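Local coordinates for protein A52 (Vaccinia virus, PDB 2VVW), which suppresses host innate immunity as a Bcl-2-like protein, binding IRAK2 to inhibit NF-kappa-B signalling and TRAF6 to activate p38 and induce cytokines such as IL-10, at residues I5-L10 with L16-M21; M30-L35 with K50-A55; D78-Y83 with D111-E116. One frame throughout, in Å; residues are numbered along the deposited sequence.

Interaction 1 of 3, residues I5-L10 with L16-M21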
# COMPACT_ATOMS: atom_id res chain seq x y z
N ILE A 5 -5.01 5.43 14.86
CA ILE A 5 -4.02 5.09 13.79
C ILE A 5 -3.14 3.90 14.19
O ILE A 5 -2.54 3.89 15.27
CB ILE A 5 -3.12 6.30 13.45
CG1 ILE A 5 -3.98 7.51 13.05
CG2 ILE A 5 -2.13 5.95 12.34
CD1 ILE A 5 -3.23 8.63 12.33
N LYS A 6 -3.07 2.91 13.31
CA LYS A 6 -2.32 1.67 13.55
C LYS A 6 -0.86 1.90 13.20
O LYS A 6 -0.56 2.79 12.40
CB LYS A 6 -2.87 0.55 12.67
CG LYS A 6 -4.40 0.37 12.69
CD LYS A 6 -4.93 -0.05 11.29
CE LYS A 6 -6.03 -1.12 11.40
NZ LYS A 6 -5.50 -2.48 11.79
N PRO A 7 0.08 1.11 13.77
CA PRO A 7 1.47 1.30 13.36
C PRO A 7 1.73 0.85 11.92
O PRO A 7 0.91 0.15 11.32
CB PRO A 7 2.25 0.39 14.34
CG PRO A 7 1.26 -0.68 14.68
CD PRO A 7 -0.07 0.02 14.74
N ASP A 8 2.87 1.24 11.38
CA ASP A 8 3.31 0.69 10.11
C ASP A 8 4.06 -0.60 10.41
O ASP A 8 4.79 -0.65 11.40
CB ASP A 8 4.24 1.66 9.41
CG ASP A 8 4.59 1.19 8.03
OD1 ASP A 8 3.75 1.39 7.12
OD2 ASP A 8 5.68 0.60 7.87
N TYR A 9 3.89 -1.62 9.58
CA TYR A 9 4.46 -2.95 9.87
C TYR A 9 5.79 -3.27 9.18
O TYR A 9 6.42 -4.26 9.52
CB TYR A 9 3.40 -4.05 9.66
CG TYR A 9 2.27 -3.91 10.67
CD1 TYR A 9 2.51 -4.10 12.04
CD2 TYR A 9 0.99 -3.53 10.28
CE1 TYR A 9 1.50 -3.94 12.99
CE2 TYR A 9 -0.03 -3.37 11.22
CZ TYR A 9 0.23 -3.58 12.58
OH TYR A 9 -0.77 -3.40 13.52
N LEU A 10 6.26 -2.42 8.28
CA LEU A 10 7.48 -2.73 7.52
C LEU A 10 8.68 -3.03 8.42
O LEU A 10 9.36 -4.04 8.22
CB LEU A 10 7.82 -1.58 6.59
CG LEU A 10 9.00 -1.78 5.63
CD1 LEU A 10 8.92 -3.10 4.87
CD2 LEU A 10 9.06 -0.60 4.69
N LEU A 16 1.36 -7.55 18.82
CA LEU A 16 0.57 -7.35 20.04
C LEU A 16 -0.92 -7.58 19.80
O LEU A 16 -1.35 -7.73 18.66
CB LEU A 16 0.85 -5.94 20.60
CG LEU A 16 2.34 -5.61 20.84
CD1 LEU A 16 2.52 -4.15 21.23
CD2 LEU A 16 2.99 -6.54 21.88
N ASP A 17 -1.70 -7.63 20.88
CA ASP A 17 -3.12 -7.95 20.77
C ASP A 17 -3.84 -7.02 19.79
O ASP A 17 -4.65 -7.47 18.98
CB ASP A 17 -3.81 -7.90 22.14
CG ASP A 17 -3.46 -9.10 23.02
OD1 ASP A 17 -2.92 -10.11 22.51
OD2 ASP A 17 -3.72 -9.02 24.24
N ARG A 18 -3.51 -5.73 19.86
CA ARG A 18 -4.12 -4.69 19.02
C ARG A 18 -3.73 -4.75 17.56
O ARG A 18 -4.37 -4.11 16.73
CB ARG A 18 -3.76 -3.31 19.56
CG ARG A 18 -2.26 -2.95 19.42
CD ARG A 18 -1.91 -2.20 18.14
NE ARG A 18 -0.48 -1.88 18.08
CZ ARG A 18 0.10 -0.88 18.72
NH1 ARG A 18 -0.61 -0.08 19.50
NH2 ARG A 18 1.42 -0.69 18.60
N ASP A 19 -2.64 -5.46 17.24
CA ASP A 19 -2.18 -5.56 15.86
C ASP A 19 -2.99 -6.64 15.15
O ASP A 19 -2.92 -7.81 15.52
CB ASP A 19 -0.71 -5.94 15.81
CG ASP A 19 0.20 -4.89 16.37
OD1 ASP A 19 0.06 -3.71 15.97
OD2 ASP A 19 1.07 -5.24 17.19
N GLU A 20 -3.76 -6.24 14.14
CA GLU A 20 -4.68 -7.16 13.43
C GLU A 20 -3.96 -7.97 12.37
O GLU A 20 -3.27 -7.41 11.52
CB GLU A 20 -5.82 -6.39 12.79
CG GLU A 20 -6.74 -5.71 13.79
CD GLU A 20 -7.56 -4.59 13.17
OE1 GLU A 20 -7.11 -4.01 12.15
OE2 GLU A 20 -8.65 -4.28 13.71
N MET A 21 -4.14 -9.28 12.41
CA MET A 21 -3.45 -10.18 11.48
C MET A 21 -3.73 -9.84 10.00
O MET A 21 -2.81 -9.79 9.19
CB MET A 21 -3.80 -11.65 11.80
CG MET A 21 -2.78 -12.66 11.30
SD MET A 21 -1.17 -12.41 12.07
CE MET A 21 -0.11 -12.33 10.62
O HOH W 1 -3.47 -3.47 13.08
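Tyr9 and Asp19 form the centre of this contact between two parts of the N-terminal loop that precedes helix 21-35. The Asp19 side chain can be traced outward atom by atom. Its CB lies 3.4 Å from Tyr9 OH, and CG, placed opposite the carbonyl carbon (chi1 -66°), passes 3.7 Å from Tyr9 CE1. At the tip the two oxygens divide the work. Asp19 OD1 accepts the Tyr9 hydroxyl, with Tyr9 OH and Asp19 OD1 2.6 Å apart, and sits at the edge of the phenol ring near its plane; ring and carboxylate are almost perpendicular, 86° apart. Arg18 NE reaches Asp19 OD1 at 2.8 Å from the opposite face of the carboxylate, completing a salt bridge in the plane of the guanidinium. Asp19 OD2 uses its anti lone pair to take the backbone N of Leu16, also at 2.8 Å, across the type I turn Leu16-Asp19, and bonds to Tyr12 OH as well. Pro7 fills in beside this network: its CD rests over one guanidinium face, 3.9 Å from Arg18 NE. A water next to the phenol donates to Tyr9 OH and accepts from Lys6 NZ and from the backbone N of Glu20, the N-cap of helix 21-35. Lys6 and Glu20 also form a salt bridge, and both its ends bond to Thr23 OG1, but the modelled separation is implausibly short and Glu20 has two conformers, leaving its exact geometry doubtful. Four bonds to the buried Asp19 carboxylate, one from a guanidinium, would favour its ionised form and hold it firmly.

Interaction 2 of 3, residues M30-L35 with K50-A55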
# COMPACT_ATOMS: atom_id res chain seq x y z
N MET A 30 1.65 -5.71 0.27
CA MET A 30 1.85 -4.41 -0.36
C MET A 30 3.34 -4.12 -0.46
O MET A 30 3.84 -3.83 -1.53
CB MET A 30 1.17 -3.32 0.45
CG MET A 30 1.42 -1.91 0.02
SD MET A 30 0.73 -0.75 1.22
CE MET A 30 1.95 -0.86 2.57
N TYR A 31 4.04 -4.23 0.66
CA TYR A 31 5.46 -3.85 0.67
C TYR A 31 6.35 -4.82 -0.12
O TYR A 31 7.27 -4.39 -0.85
CB TYR A 31 5.96 -3.70 2.11
CG TYR A 31 5.58 -2.40 2.79
CD1 TYR A 31 6.02 -1.18 2.29
CD2 TYR A 31 4.81 -2.40 3.97
CE1 TYR A 31 5.68 0.03 2.91
CE2 TYR A 31 4.48 -1.17 4.61
CZ TYR A 31 4.91 0.02 4.07
OH TYR A 31 4.62 1.22 4.68
N ARG A 32 6.11 -6.12 0.03
CA ARG A 32 6.86 -7.11 -0.71
C ARG A 32 6.52 -7.04 -2.20
O ARG A 32 7.40 -7.06 -3.07
CB ARG A 32 6.61 -8.51 -0.17
CG ARG A 32 7.43 -9.58 -0.88
CD ARG A 32 7.50 -10.87 -0.08
NE ARG A 32 8.13 -11.94 -0.86
CZ ARG A 32 8.63 -13.06 -0.36
NH1 ARG A 32 8.59 -13.29 0.94
NH2 ARG A 32 9.18 -13.95 -1.16
N GLY A 33 5.24 -6.91 -2.51
CA GLY A 33 4.79 -6.78 -3.90
C GLY A 33 5.24 -5.52 -4.65
O GLY A 33 5.35 -5.56 -5.88
N LEU A 34 5.49 -4.42 -3.92
CA LEU A 34 5.86 -3.16 -4.55
C LEU A 34 7.34 -2.83 -4.41
O LEU A 34 7.94 -2.35 -5.36
CB LEU A 34 4.99 -1.98 -4.04
CG LEU A 34 3.48 -2.09 -4.29
CD1 LEU A 34 2.73 -0.79 -3.80
CD2 LEU A 34 3.09 -2.42 -5.73
N LEU A 35 7.93 -3.11 -3.24
CA LEU A 35 9.35 -2.81 -3.00
C LEU A 35 10.28 -4.01 -3.13
O LEU A 35 11.46 -3.84 -3.41
CB LEU A 35 9.56 -2.23 -1.60
CG LEU A 35 8.76 -0.99 -1.22
CD1 LEU A 35 9.10 -0.59 0.18
CD2 LEU A 35 9.02 0.12 -2.21
N LYS A 50 9.68 -16.37 6.46
CA LYS A 50 10.02 -17.77 6.64
C LYS A 50 8.93 -18.72 6.11
O LYS A 50 9.22 -19.88 5.85
CB LYS A 50 10.36 -18.06 8.11
CG LYS A 50 11.57 -17.31 8.60
CD LYS A 50 11.90 -17.68 10.03
CE LYS A 50 13.03 -16.82 10.57
NZ LYS A 50 13.33 -17.14 11.99
N PHE A 51 7.69 -18.23 5.95
CA PHE A 51 6.60 -19.03 5.39
C PHE A 51 6.86 -19.50 3.96
O PHE A 51 6.16 -20.40 3.47
CB PHE A 51 5.26 -18.28 5.40
CG PHE A 51 4.72 -17.96 6.78
CD1 PHE A 51 5.36 -18.33 7.95
CD2 PHE A 51 3.51 -17.27 6.89
CE1 PHE A 51 4.83 -18.02 9.19
CE2 PHE A 51 2.96 -16.97 8.13
CZ PHE A 51 3.62 -17.35 9.28
N ASP A 52 7.83 -18.90 3.28
CA ASP A 52 8.19 -19.28 1.91
C ASP A 52 8.67 -20.72 1.83
O ASP A 52 8.40 -21.41 0.87
CB ASP A 52 9.27 -18.35 1.34
CG ASP A 52 8.79 -16.91 1.15
OD1 ASP A 52 7.62 -16.56 1.45
OD2 ASP A 52 9.62 -16.12 0.68
N ASN A 53 9.41 -21.17 2.84
CA ASN A 53 9.87 -22.56 2.93
C ASN A 53 8.70 -23.53 2.97
O ASN A 53 8.72 -24.54 2.27
CB ASN A 53 10.73 -22.78 4.18
CG ASN A 53 11.91 -21.83 4.27
OD1 ASN A 53 12.19 -21.26 5.34
ND2 ASN A 53 12.62 -21.65 3.16
N ASP A 54 7.71 -23.23 3.80
CA ASP A 54 6.50 -24.05 3.91
C ASP A 54 5.79 -24.19 2.56
O ASP A 54 5.35 -25.28 2.19
CB ASP A 54 5.52 -23.45 4.93
CG ASP A 54 6.12 -23.29 6.32
OD1 ASP A 54 5.57 -23.87 7.28
OD2 ASP A 54 7.15 -22.60 6.44
N ALA A 55 5.68 -23.07 1.86
CA ALA A 55 5.04 -22.99 0.55
C ALA A 55 5.71 -23.90 -0.47
O ALA A 55 5.03 -24.62 -1.20
CB ALA A 55 5.06 -21.54 0.03
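Arg32 of helix 21-35 and Asp52 of helix 51-59 reach toward each other from opposite directions and meet end-on, while the backbones stay apart, their CA atoms 12.5 Å from each other. The arginine spans most of this distance: with CG opposite the backbone N (chi1 -178°) and the chain extended as far as NE, its guanidinium is carried straight out from the helix. NH1 and NH2 then close on a single oxygen. Asp52 OD2 lies 3.0 Å from Arg32 NH1 and 2.9 Å from Arg32 NH2, close to the guanidinium plane, so that both bonds form at the edge of the group. NH1 comes in on the syn lone pair of OD2, while NH2 arrives on the same syn side but tilted out of the carboxylate plane; the two planes are turned 62° apart. The contact as a whole is small, this one pair of side chains burying 76 Å². Its tight part is buried around the arginine, where NH1 also bonds to Tyr28 OH, NH2 makes a second salt bridge with Asp111 OD2, and Ala107 of helix 96-115 packs against both ends of the bridge. The two carboxylates balance the positive charge of the guanidinium and, with Tyr28 OH, probably restrict its rotation. On the solvent side Asp52 is itself partly exposed, and Lys50 and Asn53 lie at the exposed surface. A polar bridge thus joins two helices of a compact all-helical bundle, the Bcl-2-like fold shared by this poxvirus family.

Interaction 3 of 3, residues D78-Y83 with D111-E116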
# COMPACT_ATOMS: atom_id res chain seq x y z
N ASP A 78 -6.15 -14.52 -12.40
CA ASP A 78 -7.30 -15.42 -12.35
C ASP A 78 -6.91 -16.90 -12.26
O ASP A 78 -7.58 -17.68 -11.57
CB ASP A 78 -8.18 -15.20 -13.58
CG ASP A 78 -8.91 -13.87 -13.54
OD1 ASP A 78 -9.24 -13.39 -12.43
OD2 ASP A 78 -9.16 -13.31 -14.62
N ASN A 79 -5.85 -17.28 -12.98
CA ASN A 79 -5.26 -18.64 -12.86
C ASN A 79 -4.76 -18.93 -11.43
O ASN A 79 -4.93 -20.04 -10.91
CB ASN A 79 -4.10 -18.81 -13.85
CG ASN A 79 -4.54 -18.80 -15.30
OD1 ASN A 79 -5.74 -18.87 -15.60
ND2 ASN A 79 -3.57 -18.72 -16.21
N PHE A 80 -4.14 -17.93 -10.81
CA PHE A 80 -3.72 -18.06 -9.42
C PHE A 80 -4.90 -18.30 -8.47
O PHE A 80 -4.85 -19.18 -7.62
CB PHE A 80 -2.97 -16.81 -8.99
CG PHE A 80 -2.59 -16.80 -7.54
CD1 PHE A 80 -1.70 -17.72 -7.04
CD2 PHE A 80 -3.13 -15.85 -6.68
CE1 PHE A 80 -1.33 -17.69 -5.69
CE2 PHE A 80 -2.77 -15.83 -5.34
CZ PHE A 80 -1.87 -16.74 -4.85
N ILE A 81 -5.96 -17.51 -8.63
CA ILE A 81 -7.16 -17.66 -7.78
C ILE A 81 -7.79 -19.05 -8.01
O ILE A 81 -8.21 -19.72 -7.04
CB ILE A 81 -8.17 -16.51 -8.04
CG1 ILE A 81 -7.59 -15.15 -7.57
CG2 ILE A 81 -9.52 -16.77 -7.36
CD1 ILE A 81 -7.34 -15.04 -6.04
N ASP A 82 -7.88 -19.48 -9.27
CA ASP A 82 -8.43 -20.80 -9.60
C ASP A 82 -7.63 -21.88 -8.85
O ASP A 82 -8.20 -22.77 -8.23
CB ASP A 82 -8.43 -21.03 -11.12
CG ASP A 82 -8.92 -22.41 -11.53
OD1 ASP A 82 -8.11 -23.34 -11.45
OD2 ASP A 82 -10.09 -22.56 -11.94
N TYR A 83 -6.30 -21.73 -8.87
CA TYR A 83 -5.38 -22.65 -8.18
C TYR A 83 -5.57 -22.73 -6.66
O TYR A 83 -5.54 -23.82 -6.07
CB TYR A 83 -3.93 -22.25 -8.52
CG TYR A 83 -2.88 -23.06 -7.80
CD1 TYR A 83 -2.49 -24.31 -8.27
CD2 TYR A 83 -2.25 -22.56 -6.65
CE1 TYR A 83 -1.52 -25.07 -7.60
CE2 TYR A 83 -1.28 -23.31 -5.98
CZ TYR A 83 -0.92 -24.56 -6.46
OH TYR A 83 0.04 -25.31 -5.81
N ASP A 111 6.25 -11.95 -5.87
CA ASP A 111 7.58 -11.64 -6.39
C ASP A 111 7.62 -11.68 -7.90
O ASP A 111 8.30 -10.88 -8.53
CB ASP A 111 8.66 -12.61 -5.92
CG ASP A 111 8.88 -12.60 -4.43
OD1 ASP A 111 8.55 -11.61 -3.75
OD2 ASP A 111 9.42 -13.61 -3.94
N VAL A 112 6.97 -12.70 -8.48
CA VAL A 112 6.98 -12.88 -9.92
C VAL A 112 6.32 -11.67 -10.57
O VAL A 112 6.83 -11.13 -11.55
CB VAL A 112 6.26 -14.21 -10.35
CG1 VAL A 112 6.10 -14.31 -11.87
CG2 VAL A 112 7.02 -15.43 -9.82
N TRP A 113 5.18 -11.26 -10.04
CA TRP A 113 4.48 -10.10 -10.57
C TRP A 113 5.23 -8.79 -10.42
O TRP A 113 5.25 -7.97 -11.36
CB TRP A 113 3.10 -10.02 -9.94
CG TRP A 113 2.18 -11.13 -10.34
CD1 TRP A 113 2.18 -11.84 -11.51
CD2 TRP A 113 1.08 -11.63 -9.57
NE1 TRP A 113 1.14 -12.75 -11.52
CE2 TRP A 113 0.46 -12.65 -10.34
CE3 TRP A 113 0.56 -11.34 -8.30
CZ2 TRP A 113 -0.65 -13.37 -9.87
CZ3 TRP A 113 -0.55 -12.04 -7.86
CH2 TRP A 113 -1.14 -13.05 -8.65
N ARG A 114 5.89 -8.59 -9.28
CA ARG A 114 6.70 -7.39 -9.09
C ARG A 114 7.76 -7.34 -10.16
O ARG A 114 7.96 -6.29 -10.80
CB ARG A 114 7.34 -7.40 -7.70
CG ARG A 114 8.03 -6.09 -7.32
CD ARG A 114 8.80 -6.25 -6.01
NE ARG A 114 9.84 -7.27 -6.14
CZ ARG A 114 9.85 -8.47 -5.56
NH1 ARG A 114 8.89 -8.87 -4.72
NH2 ARG A 114 10.88 -9.28 -5.81
N ASN A 115 8.45 -8.45 -10.35
CA ASN A 115 9.55 -8.52 -11.31
C ASN A 115 9.11 -8.25 -12.74
O ASN A 115 9.88 -7.73 -13.54
CB ASN A 115 10.26 -9.88 -11.21
CG ASN A 115 10.97 -10.07 -9.88
OD1 ASN A 115 11.24 -9.10 -9.15
ND2 ASN A 115 11.25 -11.32 -9.53
N GLU A 116 7.86 -8.58 -13.05
CA GLU A 116 7.26 -8.33 -14.36
C GLU A 116 6.59 -6.93 -14.43
O GLU A 116 6.08 -6.53 -15.49
CB GLU A 116 6.25 -9.43 -14.65
CG GLU A 116 5.59 -9.42 -16.02
CD GLU A 116 6.53 -9.76 -17.16
OE1 GLU A 116 7.74 -9.98 -16.94
OE2 GLU A 116 6.04 -9.79 -18.30
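Phe80 swings its CG away from the backbone N, trans about CA-CB (chi1 175°), whereas Trp113 directs its own CG opposite the carbonyl carbon (chi1 -68°); these two settings bring the rings together between helix 76-90 and helix 96-115. The main chains stay well apart, with the CA atoms of Phe80 and Trp113 separated by 11.5 Å, and the whole contact is left to two aromatic side chains. The six-membered ring of Trp113 presents its outer edge to the face of Phe80 in an offset edge-to-face pair, with centroids 5.7 Å apart and planes at 87°. At the far end of the indole, Trp113 CH2 does the touching: it lies 4.0 Å from Phe80 CD2 and 4.2 Å from Phe80 CG, hence nearer the base of the phenyl ring than its tip. On the five-membered ring, Trp113 NE1 donates to the backbone O of Leu71, which satisfies the one polar atom of this buried side chain and limits how the ring can turn. Cys106 and Val109 of helix 96-115 and Ala128 of helix 123-132 also pack against Phe80. Ring packing of this kind, made by two buried side chains of different helices, is part of the buried interior of the Bcl-2-like helical bundle.

Interactions 1 and 3 lie on opposite sides of the chain's centre, about 27 Å apart between their centres, and differ accordingly: the first is a partly buried polar network in the N-terminal loop, the third a buried aromatic contact with no hydrogen bond across the segments. Interaction 2, the nearest of the three to the centre, is nonetheless ionic. It touches both others. Tyr31 of helix 21-35 packs on Leu10 and probably bonds to Asp8 of interaction 1, while the backbone O of Arg32 probably accepts a hydrogen bond from Arg114 NH1 of interaction 3. Interactions 1 and 2 also border the second subunit, which no residue of interaction 3 touches.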